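Local coordinates for agarase (PDB 6XJ9), which probably hydrolyses glycosidic bonds of agarose, the red-algal galactan, as a glycoside hydrolase of family GH50 from a marine bacterium, at residues 230-235 and 677-682; 249-254 and 426-431; 694-699 and 745-750. One frame throughout, in Å; residues are numbered along the deposited sequence.

Contact 1 of 3, residues 230-235 and 677-682; sequences AKQEFA and GLFHPG
Gln232 and Phe679 meet as two flat groups turned almost the same way: the amide plane of the glutamine and the plane of the phenyl ring differ by only 3°. Near-parallel planes alone do not make a stack, however. The glutamine reaches the ring with a single atom, OE1, which lies 3.8 Å from CE1 of Phe679 on an oblique line. An extended chain beyond CG (chi2 -176°) carries the amide that far. The same OE1 accepts a hydrogen bond from ND2 of Asn229, on which the ring of Phe679 also packs, and since that ND2 bonds to the carbonyl O of Gly677 as well, one asparagine amide ties both loops together where they exchange no direct hydrogen bond.

The second meeting point is of another kind. CG of Phe234 approaches CA of Gly677 at 4.2 Å, again obliquely, placing an aromatic ring against bare backbone with no side chain to intervene. The loop that carries Gly677 runs from strand 664-666 to helix 689-704, one of the beta-alpha connections of the (beta/alpha)8 barrel expected for a GH50 catalytic domain, whereas 230-235 belongs to the connection between strand 199-210 and helix 242-252. Further along the barrel loop, His680 and Pro681 rest on Ile172 of strand 169-174, and the carbonyl O of Phe679 bonds to Ser159 OG, bringing the agarase CBM-like domain against the same loop. His680 is anchored locally: its ND1 accepts a hydrogen bond from the backbone N of Gly682 at 2.9 Å, with the nitrogen 21° out of the imidazole plane, while the carbonyl O of Gly682 lies in that plane at the ring edge.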
loop_
_atom_site.group_PDB
_atom_site.type_symbol
_atom_site.label_atom_id
_atom_site.label_comp_id
_atom_site.label_asym_id
_atom_site.label_seq_id
_atom_site.Cartn_x
_atom_site.Cartn_y
_atom_site.Cartn_z
ATOM N N ALA A 230 -9.265 -5.120 -20.430
ATOM C CA ALA A 230 -10.338 -6.104 -20.455
ATOM C C ALA A 230 -9.823 -7.462 -19.984
ATOM O O ALA A 230 -10.483 -8.142 -19.204
ATOM C CB ALA A 230 -10.921 -6.191 -21.841
ATOM N N LYS A 231 -8.623 -7.830 -20.432
ATOM C CA LYS A 231 -8.155 -9.203 -20.321
ATOM C C LYS A 231 -7.510 -9.458 -18.965
ATOM O O LYS A 231 -7.423 -10.607 -18.549
ATOM C CB LYS A 231 -7.228 -9.549 -21.490
ATOM C CG LYS A 231 -7.915 -9.481 -22.849
ATOM C CD LYS A 231 -6.945 -9.164 -23.958
ATOM C CE LYS A 231 -7.183 -10.003 -25.191
ATOM N NZ LYS A 231 -6.107 -9.776 -26.182
ATOM N N GLN A 232 -7.062 -8.395 -18.286
ATOM C CA GLN A 232 -6.365 -8.555 -17.016
ATOM C C GLN A 232 -7.255 -8.096 -15.859
ATOM O O GLN A 232 -8.019 -7.135 -15.989
ATOM C CB GLN A 232 -5.040 -7.776 -17.008
ATOM C CG GLN A 232 -3.996 -8.299 -17.994
ATOM C CD GLN A 232 -2.660 -7.593 -17.913
ATOM O OE1 GLN A 232 -2.466 -6.495 -18.430
ATOM N NE2 GLN A 232 -1.701 -8.245 -17.278
ATOM N N GLU A 233 -7.120 -8.787 -14.718
ATOM C CA GLU A 233 -7.677 -8.339 -13.449
ATOM C C GLU A 233 -6.651 -7.436 -12.759
ATOM O O GLU A 233 -5.464 -7.743 -12.748
ATOM C CB GLU A 233 -8.022 -9.549 -12.574
ATOM C CG GLU A 233 -8.869 -9.219 -11.357
ATOM C CD GLU A 233 -10.229 -8.609 -11.656
ATOM O OE1 GLU A 233 -10.856 -9.007 -12.662
ATOM O OE2 GLU A 233 -10.652 -7.727 -10.892
ATOM N N PHE A 234 -7.111 -6.309 -12.204
ATOM C CA PHE A 234 -6.215 -5.400 -11.505
ATOM C C PHE A 234 -6.974 -4.811 -10.323
ATOM O O PHE A 234 -8.202 -4.751 -10.359
ATOM C CB PHE A 234 -5.658 -4.325 -12.452
ATOM C CG PHE A 234 -6.703 -3.530 -13.200
ATOM C CD1 PHE A 234 -7.180 -3.962 -14.432
ATOM C CD2 PHE A 234 -7.225 -2.358 -12.667
ATOM C CE1 PHE A 234 -8.153 -3.245 -15.114
ATOM C CE2 PHE A 234 -8.196 -1.636 -13.350
ATOM C CZ PHE A 234 -8.659 -2.081 -14.573
ATOM N N ALA A 235 -6.234 -4.382 -9.293
ATOM C CA ALA A 235 -6.804 -3.753 -8.109
ATOM C C ALA A 235 -7.575 -2.495 -8.507
ATOM O O ALA A 235 -7.030 -1.609 -9.165
ATOM C CB ALA A 235 -5.698 -3.447 -7.124
ATOM N N GLY A 677 -2.680 -1.908 -14.395
ATOM C CA GLY A 677 -3.312 -2.559 -15.531
ATOM C C GLY A 677 -3.128 -1.771 -16.822
ATOM O O GLY A 677 -3.722 -2.110 -17.845
ATOM N N LEU A 678 -2.319 -0.701 -16.769
ATOM C CA LEU A 678 -1.930 0.009 -17.976
ATOM C C LEU A 678 -0.648 -0.608 -18.525
ATOM O O LEU A 678 0.112 -1.232 -17.788
ATOM C CB LEU A 678 -1.739 1.503 -17.684
ATOM C CG LEU A 678 -3.002 2.271 -17.270
ATOM C CD1 LEU A 678 -2.771 3.769 -17.378
ATOM C CD2 LEU A 678 -4.194 1.873 -18.130
ATOM N N PHE A 679 -0.403 -0.391 -19.820
ATOM C CA PHE A 679 0.685 -1.052 -20.534
ATOM C C PHE A 679 1.977 -0.241 -20.483
ATOM O O PHE A 679 2.986 -0.664 -21.049
ATOM C CB PHE A 679 0.275 -1.308 -21.985
ATOM C CG PHE A 679 -0.958 -2.168 -22.067
ATOM C CD1 PHE A 679 -0.980 -3.416 -21.461
ATOM C CD2 PHE A 679 -2.110 -1.697 -22.681
ATOM C CE1 PHE A 679 -2.124 -4.198 -21.500
ATOM C CE2 PHE A 679 -3.246 -2.489 -22.731
ATOM C CZ PHE A 679 -3.250 -3.735 -22.143
ATOM N N HIS A 680 1.928 0.919 -19.812
ATOM C CA HIS A 680 3.083 1.791 -19.698
ATOM C C HIS A 680 3.041 2.456 -18.329
ATOM O O HIS A 680 2.091 3.178 -18.015
ATOM C CB HIS A 680 3.084 2.820 -20.837
ATOM C CG HIS A 680 4.409 3.457 -21.098
ATOM N ND1 HIS A 680 5.261 3.843 -20.080
ATOM C CD2 HIS A 680 5.011 3.813 -22.250
ATOM C CE1 HIS A 680 6.343 4.387 -20.598
ATOM N NE2 HIS A 680 6.217 4.364 -21.925
ATOM N N PRO A 681 4.029 2.181 -17.447
ATOM C CA PRO A 681 4.074 2.833 -16.142
ATOM C C PRO A 681 4.374 4.327 -16.267
ATOM O O PRO A 681 4.017 5.104 -15.384
ATOM C CB PRO A 681 5.162 2.066 -15.376
ATOM C CG PRO A 681 6.032 1.452 -16.450
ATOM C CD PRO A 681 5.136 1.232 -17.653
ATOM N N GLY A 682 5.000 4.732 -17.377
ATOM C CA GLY A 682 5.302 6.141 -17.587
ATOM C C GLY A 682 6.806 6.406 -17.608
ATOM O O GLY A 682 7.577 5.607 -18.134
#

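Contact 2 of 3, residues 249-254 and 426-431; sequences KQEATQ and ITWGFS
The indole of Trp428 and the carboxylate of Glu251 are the flat groups that meet here, on a slanting approach that puts OE2 of the glutamate 4.4 Å from CZ2 of the six-membered ring. The indole also packs on Pro743, while the same OE2 forms a salt bridge with NE of Arg424, one turn before Trp428 on the same helix; that charge pair, rather than the loose approach to the ring, is the main polar tie of Glu251. Helix 413-428 ends near Trp428 in a Schellman motif: Gly429, the first residue to leave the helical path, takes a positive phi of 89°, and its N bonds back to the O of Ile426 at 3.0 Å.

The end of 249-254 is fastened by a Thr253 hydroxyl that donates to the O of Gln250 at 3.0 Å. On the second subunit, Ser757 packs against Gln250 and Glu760 against Thr253. Closer contact between the two segments comes at Thr427, whose two branches divide the work. OG1 bonds to Asp423 O within its own helix and to Leu256 N, just past Gln254; CG2, anti to the backbone N, touches the carbonyl O of Gln254 at 3.6 Å.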
loop_
_atom_site.group_PDB
_atom_site.type_symbol
_atom_site.label_atom_id
_atom_site.label_comp_id
_atom_site.label_asym_id
_atom_site.label_seq_id
_atom_site.Cartn_x
_atom_site.Cartn_y
_atom_site.Cartn_z
ATOM N N LYS A 249 -21.692 7.077 -3.790
ATOM C CA LYS A 249 -22.353 7.122 -2.493
ATOM C C LYS A 249 -21.320 7.101 -1.370
ATOM O O LYS A 249 -21.369 7.932 -0.465
ATOM C CB LYS A 249 -23.307 5.933 -2.329
ATOM C CG LYS A 249 -24.470 5.898 -3.313
ATOM C CD LYS A 249 -25.174 7.239 -3.443
ATOM C CE LYS A 249 -25.672 7.534 -4.844
ATOM N NZ LYS A 249 -26.256 8.895 -4.930
ATOM N N GLN A 250 -20.402 6.132 -1.446
ATOM C CA GLN A 250 -19.390 5.884 -0.437
ATOM C C GLN A 250 -18.424 7.067 -0.325
ATOM O O GLN A 250 -18.084 7.496 0.779
ATOM C CB GLN A 250 -18.673 4.565 -0.748
ATOM C CG GLN A 250 -17.540 4.221 0.208
ATOM C CD GLN A 250 -17.938 4.336 1.661
ATOM O OE1 GLN A 250 -19.089 4.622 1.993
ATOM N NE2 GLN A 250 -16.975 4.127 2.548
ATOM N N GLU A 251 -17.973 7.594 -1.467
ATOM C CA GLU A 251 -16.990 8.667 -1.428
ATOM C C GLU A 251 -17.620 9.943 -0.866
ATOM O O GLU A 251 -16.932 10.722 -0.207
ATOM C CB GLU A 251 -16.388 8.934 -2.805
ATOM C CG GLU A 251 -15.266 9.958 -2.771
ATOM C CD GLU A 251 -14.548 10.203 -4.086
ATOM O OE1 GLU A 251 -15.081 9.792 -5.153
ATOM O OE2 GLU A 251 -13.447 10.796 -4.037
ATOM N N ALA A 252 -18.919 10.143 -1.130
ATOM C CA ALA A 252 -19.624 11.364 -0.754
ATOM C C ALA A 252 -19.566 11.577 0.756
ATOM O O ALA A 252 -19.366 12.702 1.215
ATOM C CB ALA A 252 -21.051 11.331 -1.256
ATOM N N THR A 253 -19.714 10.487 1.516
ATOM C CA THR A 253 -19.708 10.552 2.968
ATOM C C THR A 253 -18.312 10.888 3.487
ATOM O O THR A 253 -18.159 11.262 4.646
ATOM C CB THR A 253 -20.191 9.244 3.612
ATOM O OG1 THR A 253 -19.172 8.247 3.494
ATOM C CG2 THR A 253 -21.498 8.738 3.039
ATOM N N GLN A 254 -17.295 10.738 2.633
ATOM C CA GLN A 254 -15.914 10.890 3.067
ATOM C C GLN A 254 -15.353 12.233 2.611
ATOM O O GLN A 254 -14.320 12.668 3.118
ATOM C CB GLN A 254 -15.057 9.755 2.509
ATOM C CG GLN A 254 -15.464 8.388 3.028
ATOM C CD GLN A 254 -14.571 7.305 2.477
ATOM O OE1 GLN A 254 -14.673 6.919 1.314
ATOM N NE2 GLN A 254 -13.685 6.801 3.321
ATOM N N ILE A 426 -9.812 19.383 -1.498
ATOM C CA ILE A 426 -9.889 19.781 -0.100
ATOM C C ILE A 426 -9.527 18.576 0.765
ATOM O O ILE A 426 -8.689 18.687 1.659
ATOM C CB ILE A 426 -11.299 20.305 0.288
ATOM C CG1 ILE A 426 -11.755 21.547 -0.489
ATOM C CG2 ILE A 426 -11.409 20.486 1.799
ATOM C CD1 ILE A 426 -10.825 22.733 -0.409
ATOM N N THR A 427 -10.179 17.435 0.501
ATOM C CA THR A 427 -10.088 16.278 1.381
ATOM C C THR A 427 -8.664 15.721 1.355
ATOM O O THR A 427 -8.139 15.276 2.376
ATOM C CB THR A 427 -11.089 15.192 0.969
ATOM O OG1 THR A 427 -12.373 15.784 0.784
ATOM C CG2 THR A 427 -11.197 14.065 1.973
ATOM N N TRP A 428 -8.050 15.753 0.166
ATOM C CA TRP A 428 -6.723 15.190 -0.013
ATOM C C TRP A 428 -5.660 16.163 0.487
ATOM O O TRP A 428 -4.489 15.795 0.564
ATOM C CB TRP A 428 -6.484 14.791 -1.475
ATOM C CG TRP A 428 -7.482 13.800 -1.993
ATOM C CD1 TRP A 428 -8.306 12.996 -1.257
ATOM C CD2 TRP A 428 -7.747 13.489 -3.371
ATOM N NE1 TRP A 428 -9.097 12.245 -2.082
ATOM C CE2 TRP A 428 -8.771 12.516 -3.382
ATOM C CE3 TRP A 428 -7.232 13.943 -4.592
ATOM C CZ2 TRP A 428 -9.261 11.967 -4.568
ATOM C CZ3 TRP A 428 -7.724 13.410 -5.762
ATOM C CH2 TRP A 428 -8.726 12.438 -5.748
ATOM N N GLY A 429 -6.081 17.396 0.809
ATOM C CA GLY A 429 -5.192 18.384 1.400
ATOM C C GLY A 429 -4.439 19.238 0.373
ATOM O O GLY A 429 -3.584 20.041 0.737
ATOM N N PHE A 430 -4.751 19.089 -0.916
ATOM C CA PHE A 430 -4.008 19.838 -1.919
ATOM C C PHE A 430 -4.347 21.329 -1.818
ATOM O O PHE A 430 -5.517 21.715 -1.720
ATOM C CB PHE A 430 -4.258 19.281 -3.325
ATOM C CG PHE A 430 -3.539 17.998 -3.663
ATOM C CD1 PHE A 430 -2.152 17.928 -3.653
ATOM C CD2 PHE A 430 -4.246 16.856 -4.009
ATOM C CE1 PHE A 430 -1.488 16.757 -3.980
ATOM C CE2 PHE A 430 -3.580 15.680 -4.323
ATOM C CZ PHE A 430 -2.201 15.633 -4.315
ATOM N N SER A 431 -3.305 22.163 -1.916
ATOM C CA SER A 431 -3.440 23.603 -1.758
ATOM C C SER A 431 -3.996 24.284 -3.008
ATOM O O SER A 431 -4.383 25.452 -2.923
ATOM C CB SER A 431 -2.136 24.232 -1.379
ATOM O OG SER A 431 -1.239 24.180 -2.479
#

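Contact 3 of 3, residues 694-699 and 745-750; sequences NMYTDY and IEMIEA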
loop_
_atom_site.group_PDB
_atom_site.type_symbol
_atom_site.label_atom_id
_atom_site.label_comp_id
_atom_site.label_asym_id
_atom_site.label_seq_id
_atom_site.Cartn_x
_atom_site.Cartn_y
_atom_site.Cartn_z
ATOM N N ASN A 694 4.943 5.677 -2.093
ATOM C CA ASN A 694 6.123 5.940 -1.285
ATOM C C ASN A 694 7.095 6.813 -2.069
ATOM O O ASN A 694 7.768 7.649 -1.493
ATOM C CB ASN A 694 6.835 4.662 -0.834
ATOM C CG ASN A 694 6.018 3.883 0.176
ATOM O OD1 ASN A 694 5.038 4.391 0.719
ATOM N ND2 ASN A 694 6.438 2.665 0.463
ATOM N N MET A 695 7.147 6.625 -3.388
ATOM C CA MET A 695 8.102 7.363 -4.194
ATOM C C MET A 695 7.585 8.790 -4.379
ATOM O O MET A 695 8.360 9.740 -4.395
ATOM C CB MET A 695 8.316 6.671 -5.539
ATOM C CG MET A 695 9.226 5.440 -5.420
ATOM S SD MET A 695 9.376 4.593 -7.028
ATOM C CE MET A 695 10.271 5.842 -7.947
ATOM N N TYR A 696 6.266 8.914 -4.518
ATOM C CA TYR A 696 5.589 10.199 -4.458
ATOM C C TYR A 696 6.020 10.962 -3.206
ATOM O O TYR A 696 6.408 12.127 -3.285
ATOM C CB TYR A 696 4.079 9.972 -4.380
ATOM C CG TYR A 696 3.277 11.231 -4.183
ATOM C CD1 TYR A 696 2.965 12.033 -5.266
ATOM C CD2 TYR A 696 2.823 11.618 -2.926
ATOM C CE1 TYR A 696 2.218 13.192 -5.119
ATOM C CE2 TYR A 696 2.065 12.773 -2.768
ATOM C CZ TYR A 696 1.774 13.566 -3.867
ATOM O OH TYR A 696 1.052 14.721 -3.747
ATOM N N THR A 697 5.919 10.301 -2.048
ATOM C CA THR A 697 6.225 10.899 -0.751
ATOM C C THR A 697 7.672 11.403 -0.712
ATOM O O THR A 697 7.928 12.520 -0.267
ATOM C CB THR A 697 5.934 9.897 0.378
ATOM O OG1 THR A 697 4.515 9.771 0.407
ATOM C CG2 THR A 697 6.422 10.328 1.749
ATOM N N ASP A 698 8.614 10.569 -1.167
ATOM C CA ASP A 698 10.024 10.931 -1.222
ATOM C C ASP A 698 10.221 12.165 -2.097
ATOM O O ASP A 698 11.002 13.044 -1.739
ATOM C CB ASP A 698 10.889 9.798 -1.785
ATOM C CG ASP A 698 11.163 8.680 -0.787
ATOM O OD1 ASP A 698 10.904 8.894 0.419
ATOM O OD2 ASP A 698 11.661 7.611 -1.222
ATOM N N TYR A 699 9.541 12.194 -3.250
ATOM C CA TYR A 699 9.710 13.267 -4.221
ATOM C C TYR A 699 9.240 14.572 -3.591
ATOM O O TYR A 699 9.921 15.589 -3.668
ATOM C CB TYR A 699 8.878 13.026 -5.491
ATOM C CG TYR A 699 9.126 14.033 -6.589
ATOM C CD1 TYR A 699 8.624 15.324 -6.507
ATOM C CD2 TYR A 699 9.862 13.702 -7.716
ATOM C CE1 TYR A 699 8.845 16.255 -7.509
ATOM C CE2 TYR A 699 10.092 14.619 -8.731
ATOM C CZ TYR A 699 9.579 15.900 -8.630
ATOM O OH TYR A 699 9.813 16.816 -9.615
ATOM N N ILE A 745 -5.959 4.675 -4.069
ATOM C CA ILE A 745 -6.123 4.863 -2.636
ATOM C C ILE A 745 -4.778 5.177 -1.980
ATOM O O ILE A 745 -4.711 6.048 -1.109
ATOM C CB ILE A 745 -6.835 3.644 -2.003
ATOM C CG1 ILE A 745 -8.356 3.786 -2.100
ATOM C CG2 ILE A 745 -6.382 3.433 -0.565
ATOM C CD1 ILE A 745 -9.143 2.556 -1.662
ATOM N N GLU A 746 -3.713 4.484 -2.421
ATOM C CA GLU A 746 -2.386 4.623 -1.831
ATOM C C GLU A 746 -1.847 6.033 -2.090
ATOM O O GLU A 746 -1.188 6.618 -1.228
ATOM C CB GLU A 746 -1.415 3.568 -2.380
ATOM C CG GLU A 746 -1.780 2.129 -2.027
ATOM C CD GLU A 746 -2.720 1.402 -2.976
ATOM O OE1 GLU A 746 -3.226 2.035 -3.946
ATOM O OE2 GLU A 746 -2.954 0.198 -2.747
ATOM N N MET A 747 -2.168 6.581 -3.267
ATOM C CA MET A 747 -1.718 7.910 -3.665
ATOM C C MET A 747 -2.412 8.970 -2.795
ATOM O O MET A 747 -1.774 9.901 -2.294
ATOM C CB MET A 747 -2.014 8.144 -5.150
ATOM C CG MET A 747 -1.265 7.197 -6.097
ATOM S SD MET A 747 0.532 7.219 -5.844
ATOM C CE MET A 747 0.901 8.909 -6.313
ATOM N N ILE A 748 -3.717 8.779 -2.575
ATOM C CA ILE A 748 -4.556 9.712 -1.835
ATOM C C ILE A 748 -4.082 9.790 -0.384
ATOM O O ILE A 748 -4.007 10.882 0.177
ATOM C CB ILE A 748 -6.046 9.306 -1.956
ATOM C CG1 ILE A 748 -6.725 9.984 -3.150
ATOM C CG2 ILE A 748 -6.810 9.584 -0.673
ATOM C CD1 ILE A 748 -6.144 9.640 -4.490
ATOM N N GLU A 749 -3.762 8.625 0.200
ATOM C CA GLU A 749 -3.314 8.526 1.582
ATOM C C GLU A 749 -1.967 9.223 1.743
ATOM O O GLU A 749 -1.753 9.951 2.713
ATOM C CB GLU A 749 -3.237 7.063 2.032
ATOM C CG GLU A 749 -4.595 6.376 2.108
ATOM C CD GLU A 749 -5.520 6.935 3.173
ATOM O OE1 GLU A 749 -5.194 6.771 4.363
ATOM O OE2 GLU A 749 -6.545 7.562 2.810
ATOM N N ALA A 750 -1.060 9.003 0.783
ATOM C CA ALA A 750 0.252 9.629 0.839
ATOM C C ALA A 750 0.130 11.140 0.648
ATOM O O ALA A 750 0.794 11.904 1.344
ATOM C CB ALA A 750 1.189 9.013 -0.169
HETATM O O HOH W 1 3.157 11.167 2.469
#
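Ala750 and Met747, one turn apart, press on Tyr696 and Thr697 where two helices run side by side in the same direction. Their axes approach to 9.4 Å and cross at -28°, and the backbones draw nearest at Thr697 and Ala750, whose CA atoms are 6.3 Å apart. The small methyl of Ala750 points into this narrow gap and touches both partners: CB lies 3.5 Å from OG1 of Thr697 and 4.1 Å from CD2 of Tyr696.

On the buried side, Met747 folds back through its bends at chi2 and chi3 so that CE settles beside the root of the tyrosine, 3.9 Å from Tyr696 CB and in similar contact with CG and CD1. A chi1 of 175° swings the ring of Tyr696 away from its own backbone N and out toward the other helix, where it receives the two methyl groups obliquely. The contacts of Tyr696 with Met747 and Ala750 are apolar, and no direct hydrogen bond links the helices.

The other side is looser and wet. There a water spans the partly exposed Thr697 and Ala750, 2.8 Å from Thr697 OG1, and donates to Ala750 O at 2.7 Å. The threonine hydroxyl is also bonded to Ala693 O of its own helix. Helix 689-704, which connects parallel strands 664-666 and 709-714, thus lies close and nearly parallel to the C-terminal helix 745-763 along an apolar seam, consistent with the outer helical layer of the (beta/alpha)8 barrel expected for a GH50 enzyme.

Overall arrangement
Contacts 2 and 3 form one continuous region of the probable barrel domain: their centres are 16 Å apart, and they touch where Phe430 CE1 meets Tyr696 OH at 3.3 Å and where Trp428 packs on Ile748. Contact 1 stands apart, its centre about 19 Å from that of contact 3 and 25 Å from that of contact 2. Along the chain, contact 2 is nested within the long loop closed by contact 1, and contact 3 follows both. The loop of contact 1 leads into helix 689-704, which carries 694-699; the nearest atoms of these two contacts are about 6 Å apart. All three contacts lie close to the second subunit.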